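Local coordinates for protein DHC, diheme cytochrome c (Rhodobacter sphaeroides, PDB 2FWT) that probably carries electrons through two covalently bound c-type hemes, exchanging them with the sphaeroides heme protein SHP, at residues A[6-9]-A[10-14]; A[35-38]-A[39-42]. All blocks are in the same frame, centred on the assembly; numbering follows the deposited sequence.

Contact 1 of 2, residues A[6-9]-A[10-14]. With HEC (heme c), chain C.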
ATOM      1  N   ASP A   6      12.387   4.802  -2.778  1.00 31.73           N
ATOM      2  CA  ASP A   6      12.697   4.377  -4.124  1.00 29.46           C
ATOM      3  C   ASP A   6      12.006   5.239  -5.188  1.00 28.06           C
ATOM      4  O   ASP A   6      10.781   5.233  -5.297  1.00 25.11           O
ATOM      5  CB  ASP A   6      12.277   2.943  -4.298  1.00 29.12           C
ATOM      6  CG  ASP A   6      12.729   2.382  -5.599  1.00 28.21           C
ATOM      7  OD1 ASP A   6      11.873   1.971  -6.389  1.00 24.62           O
ATOM      8  OD2 ASP A   6      13.971   2.371  -5.841  1.00 31.78           O
ATOM      9  N   PRO A   7      12.789   5.980  -5.996  1.00 26.71           N
ATOM     10  CA  PRO A   7      12.170   6.855  -7.002  1.00 25.66           C
ATOM     11  C   PRO A   7      11.199   6.206  -7.980  1.00 24.63           C
ATOM     12  O   PRO A   7      10.131   6.764  -8.213  1.00 23.34           O
ATOM     13  CB  PRO A   7      13.383   7.454  -7.730  1.00 26.25           C
ATOM     14  CG  PRO A   7      14.463   7.401  -6.700  1.00 26.54           C
ATOM     15  CD  PRO A   7      14.257   6.133  -5.970  1.00 27.06           C
ATOM     16  N   LEU A   8      11.515   5.020  -8.512  1.00 24.06           N
ATOM     17  CA  LEU A   8      10.615   4.367  -9.464  1.00 23.47           C
ATOM     18  C   LEU A   8       9.303   3.980  -8.795  1.00 22.77           C
ATOM     19  O   LEU A   8       8.239   4.138  -9.361  1.00 21.51           O
ATOM     20  CB  LEU A   8      11.226   3.067  -9.979  1.00 24.08           C
ATOM     21  CG  LEU A   8      11.031   2.567 -11.407  1.00 26.26           C
ATOM     22  CD1 LEU A   8      11.204   1.079 -11.458  1.00 26.41           C
ATOM     23  CD2 LEU A   8       9.860   3.052 -12.189  1.00 28.06           C
ATOM     24  N   THR A   9       9.407   3.386  -7.612  1.00 21.76           N
ATOM     25  CA  THR A   9       8.209   2.972  -6.884  1.00 22.03           C
ATOM     26  C   THR A   9       7.405   4.209  -6.484  1.00 21.93           C
ATOM     27  O   THR A   9       6.197   4.228  -6.678  1.00 21.38           O
ATOM     28  CB  THR A   9       8.561   2.130  -5.657  1.00 21.04           C
ATOM     29  OG1 THR A   9       9.310   0.977  -6.086  1.00 20.13           O
ATOM     30  CG2 THR A   9       7.299   1.713  -4.927  1.00 20.70           C
ATOM     31  N   ARG A  10       8.068   5.235  -5.951  1.00 24.18           N
ATOM     32  CA  ARG A  10       7.360   6.434  -5.500  1.00 25.19           C
ATOM     33  C   ARG A  10       6.616   7.078  -6.678  1.00 26.20           C
ATOM     34  O   ARG A  10       5.478   7.491  -6.527  1.00 27.84           O
ATOM     35  CB  ARG A  10       8.305   7.421  -4.792  1.00 26.75           C
ATOM     36  CG  ARG A  10       7.695   8.799  -4.368  1.00 27.77           C
ATOM     37  CD  ARG A  10       6.942   8.720  -3.055  1.00 32.79           C
ATOM     38  NE  ARG A  10       6.290   9.943  -2.527  1.00 32.51           N
ATOM     39  CZ  ARG A  10       5.402  10.726  -3.164  1.00 34.24           C
ATOM     40  NH1 ARG A  10       5.065  10.537  -4.443  1.00 32.08           N
ATOM     41  NH2 ARG A  10       4.884  11.769  -2.507  1.00 35.46           N
ATOM     42  N   THR A  11       7.245   7.107  -7.852  1.00 25.86           N
ATOM     43  CA  THR A  11       6.657   7.651  -9.062  1.00 24.52           C
ATOM     44  C   THR A  11       5.511   6.818  -9.587  1.00 23.17           C
ATOM     45  O   THR A  11       4.419   7.328  -9.815  1.00 23.59           O
ATOM     46  CB  THR A  11       7.749   7.761 -10.170  1.00 25.75           C
ATOM     47  OG1 THR A  11       8.671   8.780  -9.769  1.00 29.32           O
ATOM     48  CG2 THR A  11       7.155   8.126 -11.512  1.00 28.18           C
ATOM     49  N   GLU A  12       5.711   5.520  -9.759  1.00 20.71           N
ATOM     50  CA  GLU A  12       4.671   4.741 -10.389  1.00 20.88           C
ATOM     51  C   GLU A  12       3.511   4.426  -9.448  1.00 20.01           C
ATOM     52  O   GLU A  12       2.385   4.220  -9.911  1.00 21.16           O
ATOM     53  CB  GLU A  12       5.219   3.424 -10.938  1.00 21.62           C
ATOM     54  CG  GLU A  12       6.278   3.605 -12.031  1.00 24.33           C
ATOM     55  CD  GLU A  12       5.751   3.989 -13.396  1.00 26.42           C
ATOM     56  OE1 GLU A  12       4.516   4.079 -13.652  1.00 24.44           O
ATOM     57  OE2 GLU A  12       6.643   4.196 -14.264  1.00 29.01           O
ATOM     58  N   CYS A  13       3.782   4.348  -8.155  1.00 19.13           N
ATOM     59  CA  CYS A  13       2.769   3.862  -7.201  1.00 19.38           C
ATOM     60  C   CYS A  13       2.117   5.019  -6.415  1.00 19.77           C
ATOM     61  O   CYS A  13       1.314   4.771  -5.503  1.00 19.10           O
ATOM     62  CB  CYS A  13       3.388   2.813  -6.287  1.00 17.76           C
ATOM     63  SG  CYS A  13       3.962   1.379  -7.251  1.00 18.57           S
ATOM     64  N   SER A  14       2.409   6.274  -6.804  1.00 19.36           N
ATOM     65  CA  SER A  14       1.697   7.428  -6.227  1.00 21.16           C
ATOM     66  C   SER A  14       0.725   8.079  -7.250  1.00 22.18           C
ATOM     67  O   SER A  14       0.156   9.136  -6.990  1.00 23.04           O
ATOM     68  CB  SER A  14       2.697   8.447  -5.641  1.00 21.86           C
ATOM     69  OG  SER A  14       3.464   9.072  -6.661  1.00 23.00           O
TER
HETATM   70 FE   HEC C 805      -2.898   0.780  -6.175  1.00 17.17          FE
HETATM   71  CHA HEC C 805      -5.235   0.009  -3.856  1.00 15.73           C
HETATM   72  CHB HEC C 805      -0.486  -0.744  -4.261  1.00 15.69           C
HETATM   73  CHC HEC C 805      -0.527   1.655  -8.435  1.00 17.23           C
HETATM   74  CHD HEC C 805      -5.291   2.161  -8.169  1.00 17.36           C
HETATM   75  NA  HEC C 805      -2.848  -0.155  -4.394  1.00 15.71           N
HETATM   76  C1A HEC C 805      -3.949  -0.379  -3.585  1.00 15.05           C
HETATM   77  C2A HEC C 805      -3.557  -1.091  -2.404  1.00 14.63           C
HETATM   78  C3A HEC C 805      -2.227  -1.293  -2.506  1.00 14.75           C
HETATM   79  C4A HEC C 805      -1.766  -0.705  -3.753  1.00 15.17           C
HETATM   80  CMA HEC C 805      -1.328  -1.993  -1.505  1.00 15.38           C
HETATM   81  CAA HEC C 805      -4.502  -1.502  -1.269  1.00 16.09           C
HETATM   82  CBA HEC C 805      -4.791  -0.360  -0.298  1.00 15.48           C
HETATM   83  CGA HEC C 805      -5.499  -0.904   0.927  1.00 15.91           C
HETATM   84  O1A HEC C 805      -4.806  -1.415   1.830  1.00 17.29           O
HETATM   85  O2A HEC C 805      -6.754  -0.820   1.007  1.00 17.19           O
HETATM   86  NB  HEC C 805      -0.888   0.512  -6.321  1.00 16.16           N
HETATM   87  C1B HEC C 805      -0.090  -0.213  -5.466  1.00 14.66           C
HETATM   88  C2B HEC C 805       1.239  -0.297  -6.026  1.00 14.43           C
HETATM   89  C3B HEC C 805       1.215   0.364  -7.202  1.00 14.93           C
HETATM   90  C4B HEC C 805      -0.107   0.936  -7.365  1.00 14.59           C
HETATM   91  CMB HEC C 805       2.369  -1.110  -5.357  1.00 15.04           C
HETATM   92  CAB HEC C 805       2.344   0.551  -8.240  1.00 17.49           C
HETATM   93  CBB HEC C 805       2.721  -0.607  -8.882  1.00 18.89           C
HETATM   94  NC  HEC C 805      -2.920   1.742  -7.952  1.00 18.97           N
HETATM   95  C1C HEC C 805      -1.814   2.015  -8.728  1.00 19.17           C
HETATM   96  C2C HEC C 805      -2.221   2.785  -9.874  1.00 20.57           C
HETATM   97  C3C HEC C 805      -3.548   2.920  -9.823  1.00 21.17           C
HETATM   98  C4C HEC C 805      -4.000   2.274  -8.602  1.00 18.98           C
HETATM   99  CMC HEC C 805      -1.262   3.290 -10.963  1.00 20.31           C
HETATM  100  CAC HEC C 805      -4.465   3.630 -10.858  1.00 20.45           C
HETATM  101  CBC HEC C 805      -4.399   3.261 -12.175  1.00 22.42           C
HETATM  102  ND  HEC C 805      -4.874   1.013  -6.041  1.00 16.80           N
HETATM  103  C1D HEC C 805      -5.700   1.590  -7.008  1.00 17.34           C
HETATM  104  C2D HEC C 805      -7.079   1.520  -6.580  1.00 17.05           C
HETATM  105  C3D HEC C 805      -7.084   0.854  -5.241  1.00 17.68           C
HETATM  106  C4D HEC C 805      -5.674   0.579  -4.982  1.00 16.96           C
HETATM  107  CMD HEC C 805      -8.296   1.971  -7.333  1.00 17.78           C
HETATM  108  CAD HEC C 805      -8.321   0.562  -4.401  1.00 17.96           C
HETATM  109  CBD HEC C 805      -8.587   1.765  -3.487  1.00 18.88           C
HETATM  110  CGD HEC C 805      -9.849   1.588  -2.677  1.00 20.29           C
HETATM  111  O1D HEC C 805     -10.330   0.432  -2.582  1.00 18.95           O
HETATM  112  O2D HEC C 805     -10.350   2.618  -2.124  1.00 19.58           O
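The short helix 7-12 delivers the chain into the heme-attachment CXXCH motif, whose first cysteine, Cys13, is the first residue to leave helical geometry, although Cys13 N still donates to Thr9 O at 2.8 Å. At the other end Asp6 is the N-cap. Its OD1 takes two donors from Thr9: the backbone N at 3.1 Å from OD1, approaching from above the carboxylate plane, and OG1 at 2.8 Å from OD1, on the anti side and closer to that plane. The two bonds hold the carboxylate over the first turn, and Thr9 OG1 can join in because it lies beside its own backbone N (chi1 -58°). Arg10 N donates to Asp6 O, and Glu12 N to Leu8 O.

Pro7 O is gripped twice by Thr11, with N and OG1 each 2.9 Å from it and on opposite faces of the carbonyl plane. Along another side of the helix the CD2 methyl of Leu8 rests against Glu12 CG at 3.6 Å, the two side chains crossing at a slant. Thr9 faces helix 49-61, where its side chain meets Ile55 and Tyr58, and its CG2 comes within 4.1 Å of Cys13 SG. Beyond the last turn, Ser14 OG reaches back to Arg10 O at 2.6 Å and lies in the carbonyl plane.

The sulfur of Cys13 is turned anti to the carbonyl carbon, beside the backbone N (chi1 -62°), which aims it at the porphyrin rim. There Cys13 SG forms the thioether with heme CAB, the S-C bond measuring 2.1 Å.

Contact 2 of 2, residues A[35-38]-A[39-42]; sequences ADLP and NHFG. With HEC (heme c), chain C.
A water molecule links the iron ligand His40 to the backbone of Asp36. His40 ND1 donates to it at 2.8 Å in the plane of the imidazole, and the water passes a weak bond on to Asp36 O. This in-plane bond is consistent with a part in fixing the ring's rotation. The side chain of Leu37 runs alongside that of His40 and points the same way, with Leu37 CD2 3.8 Å from His40 ND1. With chi1 at -178° the imidazole swings away from the backbone N and out to the heme, where His40 NE2 binds the iron at 2.0 Å.

Phe41 CD1 sits 3.6 Å above the centre of one face of that imidazole, while the same CD1 approaches the heme meso carbon CHA at 3.3 Å. The phenyl thus packs against both the ligand and the porphyrin.

Further back the turn is closed by Asp36 and Asn39. Asn39 N donates to Asp36 O from well above the carbonyl plane, whereas Asn39 ND2 gives Asp36 OD1 a straighter bond of 2.8 Å on its syn side, with OD1 almost in the amide plane although carboxylate and amide are twisted 60° apart.

With His17 as the second axial ligand, this loop completes the bis-histidine coordination of a six-coordinate c-type heme.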
ATOM      1  N   ALA A  35       1.870  -8.960  -9.761  1.00 19.86           N
ATOM      2  CA  ALA A  35       1.574  -9.939 -10.778  1.00 20.56           C
ATOM      3  C   ALA A  35       0.268  -9.697 -11.522  1.00 21.81           C
ATOM      4  O   ALA A  35       0.011 -10.361 -12.542  1.00 22.17           O
ATOM      5  CB  ALA A  35       1.555 -11.303 -10.173  1.00 20.87           C
ATOM      6  N   ASP A  36      -0.591  -8.806 -11.037  1.00 22.39           N
ATOM      7  CA  ASP A  36      -1.896  -8.647 -11.694  1.00 22.14           C
ATOM      8  C   ASP A  36      -2.260  -7.186 -11.717  1.00 21.41           C
ATOM      9  O   ASP A  36      -3.416  -6.823 -11.469  1.00 22.13           O
ATOM     10  CB  ASP A  36      -2.958  -9.496 -10.949  1.00 24.05           C
ATOM     11  CG  ASP A  36      -4.228  -9.752 -11.764  1.00 25.41           C
ATOM     12  OD1 ASP A  36      -4.233  -9.619 -13.016  1.00 28.90           O
ATOM     13  OD2 ASP A  36      -5.244 -10.110 -11.109  1.00 29.85           O
ATOM     14  N   LEU A  37      -1.304  -6.346 -12.090  1.00 20.05           N
ATOM     15  CA  LEU A  37      -1.570  -4.923 -12.176  1.00 20.53           C
ATOM     16  C   LEU A  37      -2.658  -4.540 -13.203  1.00 20.91           C
ATOM     17  O   LEU A  37      -3.291  -3.518 -13.045  1.00 19.89           O
ATOM     18  CB  LEU A  37      -0.296  -4.140 -12.437  1.00 19.73           C
ATOM     19  CG  LEU A  37       0.688  -4.157 -11.268  1.00 18.39           C
ATOM     20  CD1 LEU A  37       1.992  -3.485 -11.682  1.00 19.10           C
ATOM     21  CD2 LEU A  37       0.039  -3.467 -10.034  1.00 16.97           C
ATOM     22  N   PRO A  38      -2.841  -5.333 -14.276  1.00 22.43           N
ATOM     23  CA  PRO A  38      -3.976  -5.015 -15.176  1.00 23.01           C
ATOM     24  C   PRO A  38      -5.353  -5.090 -14.533  1.00 23.26           C
ATOM     25  O   PRO A  38      -6.325  -4.489 -15.049  1.00 24.14           O
ATOM     26  CB  PRO A  38      -3.854  -6.080 -16.282  1.00 23.89           C
ATOM     27  CG  PRO A  38      -2.385  -6.377 -16.331  1.00 23.56           C
ATOM     28  CD  PRO A  38      -2.044  -6.438 -14.817  1.00 22.88           C
ATOM     29  N   ASN A  39      -5.441  -5.823 -13.436  1.00 22.40           N
ATOM     30  CA  ASN A  39      -6.679  -6.011 -12.688  1.00 22.56           C
ATOM     31  C   ASN A  39      -6.442  -5.638 -11.231  1.00 21.28           C
ATOM     32  O   ASN A  39      -6.628  -6.434 -10.332  1.00 21.82           O
ATOM     33  CB  ASN A  39      -7.121  -7.460 -12.792  1.00 23.66           C
ATOM     34  CG  ASN A  39      -7.257  -7.916 -14.222  1.00 26.23           C
ATOM     35  OD1 ASN A  39      -8.128  -7.440 -14.933  1.00 29.79           O
ATOM     36  ND2 ASN A  39      -6.394  -8.821 -14.656  1.00 27.06           N
ATOM     37  N   HIS A  40      -6.050  -4.397 -11.029  1.00 19.93           N
ATOM     38  CA  HIS A  40      -5.623  -3.862  -9.737  1.00 20.16           C
ATOM     39  C   HIS A  40      -6.825  -3.134  -9.185  1.00 19.91           C
ATOM     40  O   HIS A  40      -7.074  -1.988  -9.524  1.00 19.99           O
ATOM     41  CB  HIS A  40      -4.459  -2.866  -9.967  1.00 18.68           C
ATOM     42  CG  HIS A  40      -3.869  -2.252  -8.729  1.00 18.13           C
ATOM     43  ND1 HIS A  40      -3.031  -2.942  -7.880  1.00 16.42           N
ATOM     44  CD2 HIS A  40      -3.908  -0.976  -8.261  1.00 17.14           C
ATOM     45  CE1 HIS A  40      -2.629  -2.121  -6.913  1.00 15.64           C
ATOM     46  NE2 HIS A  40      -3.133  -0.913  -7.124  1.00 16.31           N
ATOM     47  N   PHE A  41      -7.584  -3.818  -8.352  1.00 20.83           N
ATOM     48  CA  PHE A  41      -8.723  -3.219  -7.685  1.00 22.29           C
ATOM     49  C   PHE A  41      -9.657  -2.478  -8.609  1.00 23.86           C
ATOM     50  O   PHE A  41     -10.136  -1.390  -8.275  1.00 23.77           O
ATOM     51  CB  PHE A  41      -8.279  -2.311  -6.554  1.00 21.35           C
ATOM     52  CG  PHE A  41      -7.381  -2.977  -5.593  1.00 20.96           C
ATOM     53  CD1 PHE A  41      -6.029  -2.693  -5.577  1.00 19.61           C
ATOM     54  CD2 PHE A  41      -7.875  -3.923  -4.710  1.00 21.57           C
ATOM     55  CE1 PHE A  41      -5.191  -3.323  -4.688  1.00 19.02           C
ATOM     56  CE2 PHE A  41      -7.033  -4.578  -3.824  1.00 22.22           C
ATOM     57  CZ  PHE A  41      -5.678  -4.273  -3.811  1.00 20.22           C
ATOM     58  N   GLY A  42      -9.917  -3.091  -9.765  1.00 25.45           N
ATOM     59  CA  GLY A  42     -10.824  -2.519 -10.766  1.00 25.78           C
ATOM     60  C   GLY A  42     -10.181  -1.610 -11.792  1.00 27.11           C
ATOM     61  O   GLY A  42     -10.865  -1.193 -12.738  1.00 26.78           O
TER
HETATM   62 FE   HEC C 805      -2.898   0.780  -6.175  1.00 17.17          FE
HETATM   63  CHA HEC C 805      -5.235   0.009  -3.856  1.00 15.73           C
HETATM   64  CHB HEC C 805      -0.486  -0.744  -4.261  1.00 15.69           C
HETATM   65  CHC HEC C 805      -0.527   1.655  -8.435  1.00 17.23           C
HETATM   66  CHD HEC C 805      -5.291   2.161  -8.169  1.00 17.36           C
HETATM   67  NA  HEC C 805      -2.848  -0.155  -4.394  1.00 15.71           N
HETATM   68  C1A HEC C 805      -3.949  -0.379  -3.585  1.00 15.05           C
HETATM   69  C2A HEC C 805      -3.557  -1.091  -2.404  1.00 14.63           C
HETATM   70  C3A HEC C 805      -2.227  -1.293  -2.506  1.00 14.75           C
HETATM   71  C4A HEC C 805      -1.766  -0.705  -3.753  1.00 15.17           C
HETATM   72  CMA HEC C 805      -1.328  -1.993  -1.505  1.00 15.38           C
HETATM   73  CAA HEC C 805      -4.502  -1.502  -1.269  1.00 16.09           C
HETATM   74  CBA HEC C 805      -4.791  -0.360  -0.298  1.00 15.48           C
HETATM   75  CGA HEC C 805      -5.499  -0.904   0.927  1.00 15.91           C
HETATM   76  O1A HEC C 805      -4.806  -1.415   1.830  1.00 17.29           O
HETATM   77  O2A HEC C 805      -6.754  -0.820   1.007  1.00 17.19           O
HETATM   78  NB  HEC C 805      -0.888   0.512  -6.321  1.00 16.16           N
HETATM   79  C1B HEC C 805      -0.090  -0.213  -5.466  1.00 14.66           C
HETATM   80  C2B HEC C 805       1.239  -0.297  -6.026  1.00 14.43           C
HETATM   81  C3B HEC C 805       1.215   0.364  -7.202  1.00 14.93           C
HETATM   82  C4B HEC C 805      -0.107   0.936  -7.365  1.00 14.59           C
HETATM   83  CMB HEC C 805       2.369  -1.110  -5.357  1.00 15.04           C
HETATM   84  CAB HEC C 805       2.344   0.551  -8.240  1.00 17.49           C
HETATM   85  CBB HEC C 805       2.721  -0.607  -8.882  1.00 18.89           C
HETATM   86  NC  HEC C 805      -2.920   1.742  -7.952  1.00 18.97           N
HETATM   87  C1C HEC C 805      -1.814   2.015  -8.728  1.00 19.17           C
HETATM   88  C2C HEC C 805      -2.221   2.785  -9.874  1.00 20.57           C
HETATM   89  C3C HEC C 805      -3.548   2.920  -9.823  1.00 21.17           C
HETATM   90  C4C HEC C 805      -4.000   2.274  -8.602  1.00 18.98           C
HETATM   91  CMC HEC C 805      -1.262   3.290 -10.963  1.00 20.31           C
HETATM   92  CAC HEC C 805      -4.465   3.630 -10.858  1.00 20.45           C
HETATM   93  CBC HEC C 805      -4.399   3.261 -12.175  1.00 22.42           C
HETATM   94  ND  HEC C 805      -4.874   1.013  -6.041  1.00 16.80           N
HETATM   95  C1D HEC C 805      -5.700   1.590  -7.008  1.00 17.34           C
HETATM   96  C2D HEC C 805      -7.079   1.520  -6.580  1.00 17.05           C
HETATM   97  C3D HEC C 805      -7.084   0.854  -5.241  1.00 17.68           C
HETATM   98  C4D HEC C 805      -5.674   0.579  -4.982  1.00 16.96           C
HETATM   99  CMD HEC C 805      -8.296   1.971  -7.333  1.00 17.78           C
HETATM  100  CAD HEC C 805      -8.321   0.562  -4.401  1.00 17.96           C
HETATM  101  CBD HEC C 805      -8.587   1.765  -3.487  1.00 18.88           C
HETATM  102  CGD HEC C 805      -9.849   1.588  -2.677  1.00 20.29           C
HETATM  103  O1D HEC C 805     -10.330   0.432  -2.582  1.00 18.95           O
HETATM  104  O2D HEC C 805     -10.350   2.618  -2.124  1.00 19.58           O
HETATM  105  O   HOH W   1      -2.621  -5.651  -8.497  1.00 19.46           O

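How the contacts relate
Both contacts serve the same heme from different directions: contact 1 ties its periphery to the chain through Cys13, and contact 2 supplies an axial ligand to its iron through His40. Their centres lie about 17 Å apart and their nearest atoms about 7 Å apart, so the heme joins them without direct touch. Leu37 of contact 2 packs its CD1 and CD2 methyls, each 4.1 Å away, on heme CBB, the neighbour of the carbon bonded to Cys13. Leu47 touches both Glu12 and Leu37. The side chain of Cys13 is about 13 Å from the second heme. The side chain of His40 is about 12 Å from that other heme.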